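Local coordinates for extracellular endo-alpha-(1->5)-L-arabinanase 1 (Bacillus subtilis, PDB 1UV4), which hydrolyses internal alpha-1,5-L-arabinofuranosidic linkages of linear and branched arabinans, a key step in the breakdown of plant cell walls, at residues P15-E20 with D257-N262; S23-G28 with S108-G113; L228-K233 with G239-D244. All blocks are in the same frame, centred on the assembly; numbering follows the deposited sequence.

Interaction 1 (P15-E20 with D257-N262); sequences PTMIKE and DIVNGN. With CA (calcium ion), chain D; EDO (1,2-ethanediol), chain G.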
loop_
_atom_site.group_PDB
_atom_site.type_symbol
_atom_site.label_atom_id
_atom_site.label_comp_id
_atom_site.label_asym_id
_atom_site.label_seq_id
_atom_site.Cartn_x
_atom_site.Cartn_y
_atom_site.Cartn_z
ATOM N N PRO A 15 4.570 2.533 3.816
ATOM C CA PRO A 15 5.809 2.042 3.168
ATOM C C PRO A 15 5.635 0.903 2.137
ATOM O O PRO A 15 4.707 0.102 2.201
ATOM C CB PRO A 15 6.598 1.508 4.348
ATOM C CG PRO A 15 5.502 0.994 5.258
ATOM C CD PRO A 15 4.433 2.022 5.193
ATOM N N THR A 16 6.612 0.868 1.241
ATOM C CA THR A 16 6.867 -0.302 0.396
ATOM C C THR A 16 8.376 -0.440 0.373
ATOM O O THR A 16 9.103 0.511 0.669
ATOM C CB THR A 16 6.251 -0.042 -0.988
ATOM O OG1 THR A 16 6.267 -1.230 -1.825
ATOM C CG2 THR A 16 6.985 0.971 -1.784
ATOM N N MET A 17 8.902 -1.615 0.037
ATOM C CA MET A 17 10.327 -1.833 0.157
ATOM C C MET A 17 10.757 -2.817 -0.903
ATOM O O MET A 17 10.010 -3.707 -1.246
ATOM C CB MET A 17 10.647 -2.408 1.550
ATOM C CG MET A 17 12.151 -2.638 1.830
ATOM S SD MET A 17 12.508 -3.038 3.564
ATOM C CE MET A 17 12.249 -4.778 3.570
ATOM N N ILE A 18 11.989 -2.674 -1.416
ATOM C CA ILE A 18 12.535 -3.578 -2.431
ATOM C C ILE A 18 14.068 -3.566 -2.354
ATOM O O ILE A 18 14.653 -2.586 -1.971
ATOM C CB ILE A 18 12.004 -3.213 -3.823
ATOM C CG1 ILE A 18 12.288 -4.300 -4.868
ATOM C CG2 ILE A 18 12.506 -1.805 -4.251
ATOM C CD1 ILE A 18 11.429 -4.133 -6.137
ATOM N N LYS A 19 14.687 -4.687 -2.647
ATOM C CA LYS A 19 16.148 -4.829 -2.703
ATOM C C LYS A 19 16.640 -4.478 -4.095
ATOM O O LYS A 19 16.055 -4.922 -5.091
ATOM C CB LYS A 19 16.518 -6.278 -2.389
ATOM C CG LYS A 19 18.017 -6.537 -2.197
ATOM C CD LYS A 19 18.421 -6.130 -0.806
ATOM C CE LYS A 19 19.922 -6.050 -0.626
ATOM N NZ LYS A 19 20.589 -7.395 -0.910
ATOM N N GLU A 20 17.732 -3.717 -4.182
ATOM C CA GLU A 20 18.443 -3.506 -5.441
ATOM C C GLU A 20 19.944 -3.563 -5.172
ATOM O O GLU A 20 20.474 -2.721 -4.436
ATOM C CB GLU A 20 18.098 -2.210 -6.103
ATOM C CG GLU A 20 18.872 -1.945 -7.380
ATOM C CD GLU A 20 18.537 -0.578 -7.909
ATOM O OE1 GLU A 20 19.149 0.405 -7.466
ATOM O OE2 GLU A 20 17.594 -0.481 -8.697
ATOM N N ASP A 257 2.835 -3.813 3.818
ATOM C CA ASP A 257 3.118 -4.329 2.492
ATOM C C ASP A 257 3.934 -5.574 2.606
ATOM O O ASP A 257 4.803 -5.682 3.491
ATOM C CB ASP A 257 3.842 -3.251 1.673
ATOM C CG ASP A 257 3.759 -3.502 0.219
ATOM O OD1 ASP A 257 2.783 -4.108 -0.290
ATOM O OD2 ASP A 257 4.620 -3.091 -0.510
ATOM N N ILE A 258 3.543 -6.569 1.823
ATOM C CA ILE A 258 4.246 -7.874 1.771
ATOM C C ILE A 258 5.342 -7.752 0.757
ATOM O O ILE A 258 5.081 -7.404 -0.429
ATOM C CB ILE A 258 3.308 -8.999 1.411
ATOM C CG1 ILE A 258 2.253 -9.189 2.509
ATOM C CG2 ILE A 258 4.116 -10.269 1.298
ATOM C CD1 ILE A 258 0.983 -9.993 2.021
ATOM N N VAL A 259 6.570 -8.014 1.197
ATOM C CA VAL A 259 7.774 -7.874 0.445
ATOM C C VAL A 259 8.416 -9.297 0.262
ATOM O O VAL A 259 8.588 -10.061 1.216
ATOM C CB VAL A 259 8.670 -6.807 1.133
ATOM C CG1 VAL A 259 10.031 -6.809 0.508
ATOM C CG2 VAL A 259 7.995 -5.445 1.057
ATOM N N ASN A 260 8.733 -9.681 -0.976
ATOM C CA ASN A 260 9.332 -11.006 -1.257
ATOM C C ASN A 260 8.530 -12.214 -0.713
ATOM O O ASN A 260 9.075 -13.297 -0.497
ATOM C CB ASN A 260 10.771 -11.088 -0.705
ATOM C CG ASN A 260 11.719 -10.059 -1.327
ATOM O OD1 ASN A 260 11.310 -9.186 -2.104
ATOM N ND2 ASN A 260 13.007 -10.173 -0.982
ATOM N N GLY A 261 7.239 -12.045 -0.511
ATOM C CA GLY A 261 6.380 -13.102 -0.036
ATOM C C GLY A 261 6.430 -13.347 1.466
ATOM O O GLY A 261 5.406 -13.738 2.000
ATOM N N ASN A 262 7.555 -13.036 2.135
ATOM C CA ASN A 262 7.821 -13.451 3.522
ATOM C C ASN A 262 8.407 -12.404 4.454
ATOM O O ASN A 262 9.108 -12.733 5.413
ATOM C CB ASN A 262 8.750 -14.690 3.524
ATOM C CG ASN A 262 10.133 -14.411 2.983
ATOM O OD1 ASN A 262 10.513 -13.286 2.699
ATOM N ND2 ASN A 262 10.921 -15.500 2.799
HETATM CA CA CA D . 3.328 -4.156 -2.541
HETATM C C1 EDO G . 8.933 -5.203 -3.852
HETATM O O1 EDO G . 8.377 -4.578 -2.727
HETATM C C2 EDO G . 9.185 -6.672 -3.579
HETATM O O2 EDO G . 10.186 -7.145 -4.446
HETATM O O HOH W 1 13.152 -7.281 -3.151
HETATM O O HOH W 2 2.954 -6.441 -2.178
HETATM O O HOH W 3 5.547 -5.738 -2.296
HETATM O O HOH W 4 3.325 -4.705 -4.922
HETATM O O HOH W 5 5.542 -3.712 -3.091
#
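Val259, Asp257 and Met17 supply most of the surface buried where strand 16-20 meets the end of strand 250-259, near the middle of this GH43 beta-propeller. The two strands belong to different four-stranded sheets, or blades, and each is an edge strand of its sheet, on the side facing the calcium. Both Val259 methyls pack on the carbonyl oxygen of Met17: CG1 and CG2 approach Met17 O at 3.6 and 3.5 Å. The apolar part is looser, Val259 CG2 lying 4.1 Å from Met17 CB, and the rest of the Met17 side chain runs on among Trp24, Trp48, Val265 and Ile281. Beyond Val259, a water bridges the segments, accepting from Lys19 N and donating to Asn260 OD1.

At the Pro15-Thr16 end, the contact turns polar. The Asp257 side chain reaches toward strand 16-20, with CB 3.5 Å from Pro15 O, and runs alongside that of Thr16 in the same direction. With OG1 anti to the backbone N (chi1 -171°), Thr16 brings its hydroxyl to Asp257 OD2, which accepts a 2.8 Å hydrogen bond from OG1 nearly in line with its own C-O bond.

The same carboxylate chelates calcium through both oxygens, OD1 at 2.3 Å and OD2 at 2.6 Å from the ion. Asp77 and Glu135 complete the protein ligands, and waters fill out the sphere, although two of them lie too close together to be certain. Another of these waters donates to Ile258 O at 2.9 Å, while Thr188 OG1 bonds to Asp257 OD1 as a second-shell partner. Asp257 OD2 is thus shared between metal and threonine, a pairing that should fix the rotation of the carboxylate and, with the cation so near, probably favours its charged form.

Interaction 2 (S23-G28 with S108-G113); sequences SWYALG and SISSGG
The CG2 methyl of Ile109 rests on one face of the Tyr25 ring, the two side chains running antiparallel past one another. Ile109 CG2 sits 3.6 Å above the ring plane, shifted from the middle toward the rim on the side of CG and CD2, both of which it approaches at 3.7 Å. Its line to the ring centroid is 3.9 Å long and leans 21° from the normal, a CH-pi contact. The branch is delivered by the Ile109 torsion (chi1 -55°), which sets CG1 beside the backbone N and swings CG2 anti to it.

At the far end of the ring, Ser110 comes in obliquely. Its CB is 3.0 Å from Tyr25 OH, a close approach of carbon to hydroxyl oxygen.

Strand 23-29 is the second strand of one propeller blade, whereas 108-113 is the loop between the last two strands of the next, so the contact joins neighbouring blades. Ile109 also packs on Ile18 and Tyr85, and Glu20 bonds through its two carboxylate oxygens to Ile109 N and Ser110 N.

Within the loop, Ser108 forms an ST motif: its OG accepts from Ser111 N at 3.1 Å. Ser111 OG donates a second bond, to Ser108 O, also 3.1 Å long, with the donor tilted 30° from the carbonyl plane.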
loop_
_atom_site.group_PDB
_atom_site.type_symbol
_atom_site.label_atom_id
_atom_site.label_comp_id
_atom_site.label_asym_id
_atom_site.label_seq_id
_atom_site.Cartn_x
_atom_site.Cartn_y
_atom_site.Cartn_z
ATOM N N SER A 23 21.764 -2.846 -1.502
ATOM C CA SER A 23 20.926 -1.954 -0.697
ATOM C C SER A 23 19.458 -2.324 -0.707
ATOM O O SER A 23 18.954 -2.886 -1.682
ATOM C CB SER A 23 21.021 -0.498 -1.149
ATOM O OG SER A 23 22.354 -0.062 -1.067
ATOM N N TRP A 24 18.769 -1.929 0.355
ATOM C CA TRP A 24 17.322 -1.903 0.412
ATOM C C TRP A 24 16.833 -0.468 0.152
ATOM O O TRP A 24 17.484 0.484 0.587
ATOM C CB TRP A 24 16.839 -2.337 1.786
ATOM C CG TRP A 24 17.074 -3.774 2.101
ATOM C CD1 TRP A 24 18.100 -4.323 2.782
ATOM C CD2 TRP A 24 16.196 -4.840 1.757
ATOM N NE1 TRP A 24 17.920 -5.685 2.867
ATOM C CE2 TRP A 24 16.749 -6.020 2.245
ATOM C CE3 TRP A 24 14.998 -4.904 1.045
ATOM C CZ2 TRP A 24 16.127 -7.273 2.062
ATOM C CZ3 TRP A 24 14.390 -6.122 0.869
ATOM C CH2 TRP A 24 14.956 -7.283 1.356
ATOM N N TYR A 25 15.690 -0.321 -0.530
ATOM C CA TYR A 25 15.033 0.965 -0.706
ATOM C C TYR A 25 13.659 0.838 -0.137
ATOM O O TYR A 25 12.930 -0.138 -0.449
ATOM C CB TYR A 25 14.967 1.377 -2.186
ATOM C CG TYR A 25 16.329 1.670 -2.743
ATOM C CD1 TYR A 25 17.120 0.647 -3.244
ATOM C CD2 TYR A 25 16.848 2.967 -2.726
ATOM C CE1 TYR A 25 18.398 0.877 -3.720
ATOM C CE2 TYR A 25 18.135 3.209 -3.238
ATOM C CZ TYR A 25 18.880 2.151 -3.731
ATOM O OH TYR A 25 20.185 2.274 -4.227
ATOM N N ALA A 26 13.318 1.771 0.722
ATOM C CA ALA A 26 11.974 1.893 1.270
ATOM C C ALA A 26 11.383 3.193 0.762
ATOM O O ALA A 26 12.007 4.257 0.847
ATOM C CB ALA A 26 11.971 1.852 2.793
ATOM N N LEU A 27 10.192 3.124 0.188
ATOM C CA LEU A 27 9.536 4.321 -0.303
ATOM C C LEU A 27 8.283 4.540 0.507
ATOM O O LEU A 27 7.687 3.574 1.021
ATOM C CB LEU A 27 9.166 4.201 -1.772
ATOM C CG LEU A 27 10.342 3.987 -2.713
ATOM C CD1 LEU A 27 10.789 2.580 -2.700
ATOM C CD2 LEU A 27 9.968 4.373 -4.174
ATOM N N GLY A 28 7.866 5.802 0.671
ATOM C CA GLY A 28 6.669 6.105 1.442
ATOM C C GLY A 28 6.042 7.377 0.921
ATOM O O GLY A 28 6.512 8.017 0.006
ATOM N N SER A 108 16.393 1.380 -12.765
ATOM C CA SER A 108 17.301 1.529 -11.610
ATOM C C SER A 108 16.806 2.528 -10.572
ATOM O O SER A 108 16.705 3.741 -10.833
ATOM C CB SER A 108 18.699 1.949 -12.073
ATOM O OG SER A 108 19.530 2.292 -10.965
ATOM N N ILE A 109 16.538 2.039 -9.368
ATOM C CA ILE A 109 16.129 2.918 -8.268
ATOM C C ILE A 109 17.277 3.816 -7.787
ATOM O O ILE A 109 17.047 4.968 -7.447
ATOM C CB ILE A 109 15.599 2.105 -7.082
ATOM C CG1 ILE A 109 14.479 1.185 -7.547
ATOM C CG2 ILE A 109 15.129 3.031 -5.980
ATOM C CD1 ILE A 109 14.212 0.029 -6.557
ATOM N N SER A 110 18.488 3.269 -7.740
ATOM C CA SER A 110 19.655 4.024 -7.270
ATOM C C SER A 110 19.973 5.202 -8.199
ATOM O O SER A 110 20.465 6.235 -7.738
ATOM C CB SER A 110 20.898 3.120 -7.065
ATOM O OG SER A 110 21.586 2.815 -8.264
ATOM N N SER A 111 19.647 5.060 -9.492
ATOM C CA SER A 111 19.933 6.113 -10.482
ATOM C C SER A 111 18.912 7.253 -10.332
ATOM O O SER A 111 19.244 8.422 -10.574
ATOM C CB SER A 111 19.967 5.547 -11.926
ATOM O OG SER A 111 18.661 5.514 -12.520
ATOM N N GLY A 112 17.694 6.921 -9.909
ATOM C CA GLY A 112 16.666 7.911 -9.618
ATOM C C GLY A 112 15.952 8.465 -10.846
ATOM O O GLY A 112 15.333 9.526 -10.760
ATOM N N GLY A 113 16.072 7.782 -11.983
ATOM C CA GLY A 113 15.423 8.204 -13.217
ATOM C C GLY A 113 14.117 7.422 -13.392
ATOM O O GLY A 113 14.133 6.175 -13.363
#

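Interaction 3 (L228-K233 with G239-D244); sequences LDKSGK and GGTILD. With EDO (1,2-ethanediol), chain E.
Asp229 and Thr241 cross the contact between a type I beta turn, Asp229 to Gly232, and the chain entering strand 241-244, an edge strand of its propeller blade. Two hydrogen bonds between the segments pair a side chain with a backbone N-H, one in each direction. Asp229 OD2 uses its anti lone pair to accept from Gly240 N at 2.9 Å, with an N-H...O angle of 170°. In return, Lys230 N donates to Thr241 OG1, also at 2.9 Å and almost as straight. Thr241 OG1 also bonds a water at 2.7 Å, which Ser231 N reaches only weakly.

Across the turn, Asp229 OD1 accepts from one hydroxyl and one backbone N-H. With CG between the backbone N and the carbonyl carbon (chi1 69°), OD1 meets Ser231 OG at 2.7 Å on its syn side and Lys233 N, just after the turn, at 3.0 Å from above the carboxylate plane. These add to the backbone bonds Gly232 N to Asp229 O and Asp229 N to Lys233 O, while OD2 grips the chain just before strand 241-244.

The remaining contacts are van der Waals. The extended Lys230 chain crosses Thr241 at about a right angle, its CG and CD passing over the CG2 methyl, and continues toward Tyr217 and Trp290. Gly239 lies between Asp229 and Lys233, its CA 3.9 Å from Lys233 CG.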
loop_
_atom_site.group_PDB
_atom_site.type_symbol
_atom_site.label_atom_id
_atom_site.label_comp_id
_atom_site.label_asym_id
_atom_site.label_seq_id
_atom_site.Cartn_x
_atom_site.Cartn_y
_atom_site.Cartn_z
ATOM N N LEU A 228 -12.173 -14.582 3.154
ATOM C CA LEU A 228 -12.786 -14.995 4.416
ATOM C C LEU A 228 -11.737 -14.948 5.521
ATOM O O LEU A 228 -10.587 -15.343 5.291
ATOM C CB LEU A 228 -13.339 -16.427 4.311
ATOM C CG LEU A 228 -14.350 -16.659 3.207
ATOM C CD1 LEU A 228 -14.837 -18.099 3.317
ATOM C CD2 LEU A 228 -15.518 -15.670 3.240
ATOM N N ASP A 229 -12.115 -14.452 6.691
ATOM C CA ASP A 229 -11.230 -14.488 7.836
ATOM C C ASP A 229 -11.245 -15.846 8.549
ATOM O O ASP A 229 -11.920 -16.774 8.102
ATOM C CB ASP A 229 -11.482 -13.288 8.771
ATOM C CG ASP A 229 -12.780 -13.324 9.494
ATOM O OD1 ASP A 229 -13.375 -14.410 9.726
ATOM O OD2 ASP A 229 -13.246 -12.291 10.035
ATOM N N LYS A 230 -10.466 -15.988 9.626
ATOM C CA LYS A 230 -10.349 -17.293 10.298
ATOM C C LYS A 230 -11.678 -17.801 10.848
ATOM O O LYS A 230 -11.888 -19.012 10.973
ATOM C CB LYS A 230 -9.342 -17.269 11.427
ATOM C CG LYS A 230 -7.911 -17.175 11.012
ATOM C CD LYS A 230 -7.023 -17.408 12.195
ATOM C CE LYS A 230 -5.617 -17.136 11.833
ATOM N NZ LYS A 230 -4.697 -17.085 12.990
ATOM N N SER A 231 -12.571 -16.882 11.178
ATOM C CA SER A 231 -13.913 -17.233 11.661
ATOM C C SER A 231 -14.897 -17.558 10.538
ATOM O O SER A 231 -16.013 -17.952 10.812
ATOM C CB SER A 231 -14.483 -16.094 12.518
ATOM O OG SER A 231 -15.035 -15.056 11.722
ATOM N N GLY A 232 -14.499 -17.356 9.286
ATOM C CA GLY A 232 -15.376 -17.563 8.134
ATOM C C GLY A 232 -16.129 -16.335 7.609
ATOM O O GLY A 232 -16.910 -16.454 6.657
ATOM N N LYS A 233 -15.874 -15.171 8.198
ATOM C CA LYS A 233 -16.562 -13.954 7.839
ATOM C C LYS A 233 -15.874 -13.272 6.652
ATOM O O LYS A 233 -14.648 -13.111 6.570
ATOM C CB LYS A 233 -16.643 -13.014 9.035
ATOM C CG LYS A 233 -17.493 -11.808 8.751
ATOM C CD LYS A 233 -17.995 -11.150 9.963
ATOM C CE LYS A 233 -18.666 -9.842 9.591
ATOM N NZ LYS A 233 -19.735 -9.422 10.528
ATOM N N GLY A 239 -15.312 -8.346 7.766
ATOM C CA GLY A 239 -14.441 -9.400 8.281
ATOM C C GLY A 239 -12.956 -9.077 8.115
ATOM O O GLY A 239 -12.544 -8.170 7.384
ATOM N N GLY A 240 -12.139 -9.874 8.782
ATOM C CA GLY A 240 -10.693 -9.700 8.788
ATOM C C GLY A 240 -10.160 -10.040 10.164
ATOM O O GLY A 240 -10.590 -9.505 11.198
ATOM N N THR A 241 -9.240 -11.007 10.200
ATOM C CA THR A 241 -8.604 -11.426 11.417
ATOM C C THR A 241 -7.463 -10.472 11.693
ATOM O O THR A 241 -6.778 -10.073 10.781
ATOM C CB THR A 241 -8.089 -12.889 11.245
ATOM O OG1 THR A 241 -9.200 -13.778 11.052
ATOM C CG2 THR A 241 -7.375 -13.386 12.463
ATOM N N ILE A 242 -7.251 -10.130 12.961
ATOM C CA ILE A 242 -6.296 -9.108 13.334
ATOM C C ILE A 242 -4.941 -9.756 13.536
ATOM O O ILE A 242 -4.730 -10.589 14.446
ATOM C CB ILE A 242 -6.757 -8.319 14.577
ATOM C CG1 ILE A 242 -8.191 -7.710 14.379
ATOM C CG2 ILE A 242 -5.705 -7.293 14.946
ATOM C CD1 ILE A 242 -8.407 -6.913 13.150
ATOM N N LEU A 243 -4.026 -9.335 12.683
ATOM C CA LEU A 243 -2.609 -9.653 12.803
ATOM C C LEU A 243 -1.912 -8.822 13.853
ATOM O O LEU A 243 -1.059 -9.322 14.584
ATOM C CB LEU A 243 -1.900 -9.401 11.485
ATOM C CG LEU A 243 -0.413 -9.812 11.427
ATOM C CD1 LEU A 243 -0.256 -11.324 11.577
ATOM C CD2 LEU A 243 0.191 -9.291 10.176
ATOM N N ASP A 244 -2.290 -7.547 13.947
ATOM C CA ASP A 244 -1.497 -6.606 14.740
ATOM C C ASP A 244 -2.377 -5.440 15.089
ATOM O O ASP A 244 -2.946 -4.801 14.206
ATOM C CB ASP A 244 -0.348 -6.155 13.851
ATOM C CG ASP A 244 0.746 -5.356 14.558
ATOM O OD1 ASP A 244 0.577 -4.854 15.687
ATOM O OD2 ASP A 244 1.868 -5.203 14.003
HETATM C C1 EDO E . 3.387 -2.730 16.029
HETATM O O1 EDO E . 3.599 -3.439 14.815
HETATM C C2 EDO E . 3.728 -3.593 17.219
HETATM O O2 EDO E . 2.637 -4.439 17.536
HETATM O O HOH W 6 -11.176 -14.177 12.811
#

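In the fold
Interactions 1 and 2 share one antiparallel blade, in which strands 16-20 and 23-29 are neighbours. Their centres are about 12 Å apart and they touch directly, through Glu20 and Ile18. Interaction 3 lies on the opposite side of the chain's centre from interaction 2, with about 34 Å between their centres, and about 23 Å, centre to centre, from interaction 1. Along the sequence, interactions 2 and 3 follow one another, both nested within the long loop closed by interaction 1. That contact brings near-terminal parts of the chain together at the calcium site, whereas interaction 2 joins adjacent blades and interaction 3 secures a peripheral loop to a blade's edge strand.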